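Local structure of dTDP-4-dehydrorhamnose 3,5-epimerase (3RYK) at residues H166-A178 against T184-L198. The protein catalyses the epimerization of a dTDP-linked 4-keto sugar at its C3 and C5 positions, a step in making dTDP-L-rhamnose. Residues are numbered along the deposited sequence; the frame is centred on the assembly and turned at random.
Sequences HDSGVLWNDKELA and TSPILSDKDRILPLL. With POP (pyrophosphate 2-), chain C.
Leu171 N donates to Pro196 O over 2.8 Å, and this nearly straight bond joins the two segments in a jelly-roll-like fold. Residues 167-169 form a short, weakly bonded strand, outermost in its sheet within this chain, beside strand 82-88. Residues 184-198 pack mainly on the loop and turn that follow the strand.

Leu171 can be followed outward from CB, which meets Leu195 O at 3.2 Å. CG stays near the same carbonyl oxygen. With CG anti to the backbone N (chi1 -170°), CD1 reaches Arg193 O and Asp192 O at the end of helix 190-193, while CD2 lies near Leu195 O, with Leu197 CD2 more loosely beside it.

A type I turn follows, from Leu171 to Asp174. Trp172 receives Pro186 on one ring face, with CG 3.4 Å from the centroid of the six-membered ring, a CH-pi contact. Leu188 CD1 sits over the same face, near NE1. Asn173 CB covers the opposite face. One water accepts from Trp172 N and donates to Asp192 O.

At the helix start, Ser189 OG caps Asp192 N and also donates to pyrophosphate O4 at 2.6 Å. Lys191 NZ donates a hydrogen bond to the bridging O of this ligand at 2.9 Å.

At the far end, Asp174 OD2 accepts from Leu177 N, an Asx motif. Its OD1 takes Leu198 N at 3.0 Å, from well above the carboxylate plane.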
loop_
_atom_site.group_PDB
_atom_site.type_symbol
_atom_site.label_atom_id
_atom_site.label_comp_id
_atom_site.label_asym_id
_atom_site.label_seq_id
_atom_site.Cartn_x
_atom_site.Cartn_y
_atom_site.Cartn_z
ATOM N N HIS A 166 -23.868 4.895 3.701
ATOM C CA HIS A 166 -23.808 3.800 4.675
ATOM C C HIS A 166 -22.693 3.917 5.714
ATOM O O HIS A 166 -22.559 3.060 6.585
ATOM C CB HIS A 166 -23.638 2.495 3.898
ATOM C CG HIS A 166 -24.764 2.227 2.951
ATOM N ND1 HIS A 166 -24.844 2.825 1.711
ATOM C CD2 HIS A 166 -25.855 1.435 3.059
ATOM C CE1 HIS A 166 -25.941 2.414 1.097
ATOM N NE2 HIS A 166 -26.571 1.570 1.894
ATOM N N ASP A 167 -21.907 4.980 5.620
ATOM C CA ASP A 167 -20.810 5.202 6.538
ATOM C C ASP A 167 -21.393 5.462 7.938
ATOM O O ASP A 167 -22.196 6.379 8.120
ATOM C CB ASP A 167 -19.971 6.372 6.010
ATOM C CG ASP A 167 -18.712 6.604 6.796
ATOM O OD1 ASP A 167 -18.484 5.908 7.800
ATOM O OD2 ASP A 167 -17.939 7.501 6.402
ATOM N N SER A 168 -21.009 4.637 8.915
ATOM C CA SER A 168 -21.496 4.769 10.293
ATOM C C SER A 168 -20.341 4.507 11.291
ATOM O O SER A 168 -19.176 4.680 10.947
ATOM C CB SER A 168 -22.679 3.818 10.516
ATOM O OG SER A 168 -23.274 3.982 11.798
ATOM N N GLY A 169 -20.664 4.133 12.522
ATOM C CA GLY A 169 -19.637 3.875 13.512
ATOM C C GLY A 169 -20.102 3.775 14.954
ATOM O O GLY A 169 -21.306 3.754 15.242
ATOM N N VAL A 170 -19.129 3.717 15.856
ATOM C CA VAL A 170 -19.372 3.625 17.292
ATOM C C VAL A 170 -18.426 4.615 17.993
ATOM O O VAL A 170 -17.211 4.608 17.769
ATOM C CB VAL A 170 -19.159 2.197 17.827
ATOM C CG1 VAL A 170 -19.372 2.164 19.326
ATOM C CG2 VAL A 170 -20.090 1.213 17.121
ATOM N N LEU A 171 -18.983 5.471 18.843
ATOM C CA LEU A 171 -18.200 6.488 19.572
ATOM C C LEU A 171 -17.044 5.813 20.305
ATOM O O LEU A 171 -17.248 4.835 21.036
ATOM C CB LEU A 171 -19.093 7.283 20.544
ATOM C CG LEU A 171 -18.521 8.540 21.214
ATOM C CD1 LEU A 171 -18.105 9.585 20.167
ATOM C CD2 LEU A 171 -19.554 9.147 22.178
ATOM N N TRP A 172 -15.851 6.374 20.112
ATOM C CA TRP A 172 -14.615 5.837 20.696
ATOM C C TRP A 172 -14.699 5.488 22.184
ATOM O O TRP A 172 -14.222 4.425 22.588
ATOM C CB TRP A 172 -13.450 6.825 20.485
ATOM C CG TRP A 172 -13.556 8.053 21.320
ATOM C CD1 TRP A 172 -14.382 9.125 21.124
ATOM C CD2 TRP A 172 -12.788 8.347 22.486
ATOM N NE1 TRP A 172 -14.181 10.059 22.117
ATOM C CE2 TRP A 172 -13.213 9.597 22.970
ATOM C CE3 TRP A 172 -11.792 7.659 23.185
ATOM C CZ2 TRP A 172 -12.660 10.185 24.113
ATOM C CZ3 TRP A 172 -11.249 8.238 24.325
ATOM C CH2 TRP A 172 -11.687 9.492 24.779
ATOM N N ASN A 173 -15.300 6.356 23.002
ATOM C CA ASN A 173 -15.368 6.107 24.442
ATOM C C ASN A 173 -16.649 5.451 25.001
ATOM O O ASN A 173 -16.921 5.536 26.201
ATOM C CB ASN A 173 -15.057 7.387 25.207
ATOM C CG ASN A 173 -16.087 8.470 24.964
ATOM O OD1 ASN A 173 -17.085 8.245 24.279
ATOM N ND2 ASN A 173 -15.858 9.640 25.531
ATOM N N ASP A 174 -17.424 4.798 24.146
ATOM C CA ASP A 174 -18.631 4.123 24.596
ATOM C C ASP A 174 -18.301 3.388 25.902
ATOM O O ASP A 174 -17.359 2.584 25.952
ATOM C CB ASP A 174 -19.052 3.078 23.583
ATOM C CG ASP A 174 -20.311 2.357 24.002
ATOM O OD1 ASP A 174 -21.422 2.902 23.818
ATOM O OD2 ASP A 174 -20.200 1.214 24.453
ATOM N N LYS A 175 -19.042 3.664 26.974
ATOM C CA LYS A 175 -18.782 3.005 28.271
ATOM C C LYS A 175 -19.096 1.517 28.342
ATOM O O LYS A 175 -18.653 0.849 29.282
ATOM C CB LYS A 175 -19.545 3.691 29.416
ATOM C CG LYS A 175 -19.131 5.104 29.710
ATOM C CD LYS A 175 -19.867 5.683 30.920
ATOM C CE LYS A 175 -21.385 5.688 30.759
ATOM N NZ LYS A 175 -22.070 6.295 31.923
ATOM N N GLU A 176 -19.872 0.990 27.394
ATOM C CA GLU A 176 -20.209 -0.431 27.410
ATOM C C GLU A 176 -18.977 -1.253 27.048
ATOM O O GLU A 176 -18.761 -2.328 27.604
ATOM C CB GLU A 176 -21.307 -0.793 26.408
ATOM C CG GLU A 176 -22.630 -0.038 26.502
ATOM C CD GLU A 176 -23.659 -0.572 25.505
ATOM O OE1 GLU A 176 -23.422 -1.658 24.907
ATOM O OE2 GLU A 176 -24.713 0.084 25.321
ATOM N N LEU A 177 -18.177 -0.730 26.120
ATOM C CA LEU A 177 -16.953 -1.405 25.652
ATOM C C LEU A 177 -15.758 -1.124 26.551
ATOM O O LEU A 177 -14.877 -1.981 26.710
ATOM C CB LEU A 177 -16.659 -1.009 24.196
ATOM C CG LEU A 177 -17.690 -1.405 23.125
ATOM C CD1 LEU A 177 -17.259 -1.036 21.698
ATOM C CD2 LEU A 177 -18.041 -2.891 23.226
ATOM N N ALA A 178 -15.730 0.081 27.125
ATOM C CA ALA A 178 -14.673 0.546 28.027
ATOM C C ALA A 178 -13.283 0.246 27.486
ATOM O O ALA A 178 -12.463 -0.345 28.172
ATOM C CB ALA A 178 -14.862 -0.066 29.401
ATOM N N THR A 184 -5.881 10.369 26.721
ATOM C CA THR A 184 -6.941 10.937 27.554
ATOM C C THR A 184 -7.843 11.899 26.788
ATOM O O THR A 184 -9.077 11.861 26.936
ATOM C CB THR A 184 -6.324 11.651 28.792
ATOM O OG1 THR A 184 -5.755 10.666 29.666
ATOM C CG2 THR A 184 -7.359 12.466 29.584
ATOM N N SER A 185 -7.223 12.752 25.981
ATOM C CA SER A 185 -7.946 13.750 25.186
ATOM C C SER A 185 -7.618 13.517 23.715
ATOM O O SER A 185 -6.889 14.304 23.117
ATOM C CB SER A 185 -7.496 15.148 25.616
ATOM O OG SER A 185 -7.696 15.343 27.011
ATOM N N PRO A 186 -8.193 12.462 23.108
ATOM C CA PRO A 186 -7.876 12.181 21.708
ATOM C C PRO A 186 -8.176 13.267 20.705
ATOM O O PRO A 186 -9.129 14.047 20.894
ATOM C CB PRO A 186 -8.747 10.963 21.377
ATOM C CG PRO A 186 -9.765 10.896 22.425
ATOM C CD PRO A 186 -9.207 11.539 23.645
ATOM N N ILE A 187 -7.346 13.333 19.666
ATOM C CA ILE A 187 -7.534 14.289 18.582
ATOM C C ILE A 187 -8.577 13.572 17.717
ATOM O O ILE A 187 -8.327 12.515 17.182
ATOM C CB ILE A 187 -6.224 14.615 17.853
ATOM C CG1 ILE A 187 -5.298 15.342 18.833
ATOM C CG2 ILE A 187 -6.492 15.463 16.602
ATOM C CD1 ILE A 187 -3.851 15.347 18.455
ATOM N N LEU A 188 -9.777 14.132 17.638
ATOM C CA LEU A 188 -10.871 13.554 16.881
ATOM C C LEU A 188 -11.518 14.592 16.003
ATOM O O LEU A 188 -11.500 15.768 16.347
ATOM C CB LEU A 188 -11.957 13.111 17.870
ATOM C CG LEU A 188 -11.607 12.017 18.876
ATOM C CD1 LEU A 188 -12.535 11.966 20.090
ATOM C CD2 LEU A 188 -11.589 10.728 18.110
ATOM N N SER A 189 -12.084 14.163 14.883
ATOM C CA SER A 189 -12.777 15.098 14.010
ATOM C C SER A 189 -14.148 15.274 14.665
ATOM O O SER A 189 -14.595 14.415 15.451
ATOM C CB SER A 189 -12.914 14.563 12.589
ATOM O OG SER A 189 -13.683 13.377 12.565
ATOM N N ASP A 190 -14.818 16.381 14.362
ATOM C CA ASP A 190 -16.149 16.620 14.932
ATOM C C ASP A 190 -17.100 15.476 14.592
ATOM O O ASP A 190 -17.910 15.068 15.429
ATOM C CB ASP A 190 -16.730 17.952 14.455
ATOM C CG ASP A 190 -16.003 19.154 15.028
ATOM O OD1 ASP A 190 -15.144 18.989 15.918
ATOM O OD2 ASP A 190 -16.327 20.284 14.616
ATOM N N LYS A 191 -16.972 14.957 13.366
ATOM C CA LYS A 191 -17.787 13.847 12.885
ATOM C C LYS A 191 -17.558 12.621 13.754
ATOM O O LYS A 191 -18.480 11.872 14.052
ATOM C CB LYS A 191 -17.360 13.454 11.484
ATOM C CG LYS A 191 -17.464 14.533 10.419
ATOM C CD LYS A 191 -16.884 14.030 9.103
ATOM C CE LYS A 191 -17.578 12.786 8.572
ATOM N NZ LYS A 191 -17.009 12.342 7.291
ATOM N N ASP A 192 -16.305 12.398 14.133
ATOM C CA ASP A 192 -15.966 11.259 14.966
ATOM C C ASP A 192 -16.413 11.421 16.434
ATOM O O ASP A 192 -16.582 10.425 17.136
ATOM C CB ASP A 192 -14.473 10.915 14.821
ATOM C CG ASP A 192 -14.144 10.254 13.463
ATOM O OD1 ASP A 192 -12.975 9.835 13.283
ATOM O OD2 ASP A 192 -15.048 10.132 12.587
ATOM N N ARG A 193 -16.616 12.659 16.898
ATOM C CA ARG A 193 -17.061 12.873 18.285
ATOM C C ARG A 193 -18.585 12.699 18.459
ATOM O O ARG A 193 -19.061 12.679 19.593
ATOM C CB ARG A 193 -16.648 14.249 18.832
ATOM C CG ARG A 193 -15.157 14.504 18.901
ATOM C CD ARG A 193 -14.863 15.854 19.560
ATOM N NE ARG A 193 -13.431 16.160 19.544
ATOM C CZ ARG A 193 -12.546 15.814 20.479
ATOM N NH1 ARG A 193 -11.266 16.147 20.312
ATOM N NH2 ARG A 193 -12.914 15.129 21.562
ATOM N N ILE A 194 -19.327 12.557 17.357
ATOM C CA ILE A 194 -20.789 12.391 17.397
ATOM C C ILE A 194 -21.258 11.021 16.861
ATOM O O ILE A 194 -22.395 10.868 16.385
ATOM C CB ILE A 194 -21.498 13.533 16.612
ATOM C CG1 ILE A 194 -21.319 14.877 17.317
ATOM C CG2 ILE A 194 -22.980 13.243 16.497
ATOM C CD1 ILE A 194 -22.623 15.567 17.678
ATOM N N LEU A 195 -20.391 10.011 16.927
ATOM C CA LEU A 195 -20.781 8.690 16.461
ATOM C C LEU A 195 -21.660 8.123 17.593
ATOM O O LEU A 195 -21.461 8.475 18.760
ATOM C CB LEU A 195 -19.550 7.819 16.151
ATOM C CG LEU A 195 -18.755 8.276 14.913
ATOM C CD1 LEU A 195 -17.381 7.567 14.781
ATOM C CD2 LEU A 195 -19.564 8.094 13.627
ATOM N N PRO A 196 -22.652 7.274 17.261
ATOM C CA PRO A 196 -23.535 6.713 18.285
ATOM C C PRO A 196 -22.877 5.681 19.195
ATOM O O PRO A 196 -21.748 5.281 18.954
ATOM C CB PRO A 196 -24.652 6.059 17.465
ATOM C CG PRO A 196 -24.014 5.693 16.202
ATOM C CD PRO A 196 -22.947 6.722 15.931
ATOM N N LEU A 197 -23.599 5.285 20.239
ATOM C CA LEU A 197 -23.141 4.299 21.219
ATOM C C LEU A 197 -23.351 2.892 20.674
ATOM O O LEU A 197 -23.883 2.712 19.574
ATOM C CB LEU A 197 -23.922 4.449 22.530
ATOM C CG LEU A 197 -23.839 5.753 23.315
ATOM C CD1 LEU A 197 -24.764 5.664 24.534
ATOM C CD2 LEU A 197 -22.414 6.072 23.743
ATOM N N LEU A 198 -22.933 1.894 21.453
ATOM C CA LEU A 198 -23.071 0.493 21.069
ATOM C C LEU A 198 -24.519 0.036 21.261
ATOM O O LEU A 198 -25.286 -0.036 20.308
ATOM C CB LEU A 198 -22.134 -0.376 21.909
ATOM C CG LEU A 198 -22.127 -1.889 21.674
ATOM C CD1 LEU A 198 -21.667 -2.202 20.270
ATOM C CD2 LEU A 198 -21.230 -2.578 22.708
HETATM P P1 POP C . -13.915 9.984 7.210
HETATM O O1 POP C . -13.771 10.350 5.749
HETATM O O2 POP C . -15.026 8.961 7.329
HETATM O O3 POP C . -12.617 9.407 7.729
HETATM O O POP C . -14.360 11.306 8.037
HETATM P P2 POP C . -13.432 12.188 9.032
HETATM O O4 POP C . -13.809 11.839 10.452
HETATM O O5 POP C . -13.716 13.652 8.792
HETATM O O6 POP C . -11.951 11.961 8.826
HETATM O O HOH W 1 -23.107 2.392 16.997
HETATM O O HOH W 2 -15.504 8.083 17.886
#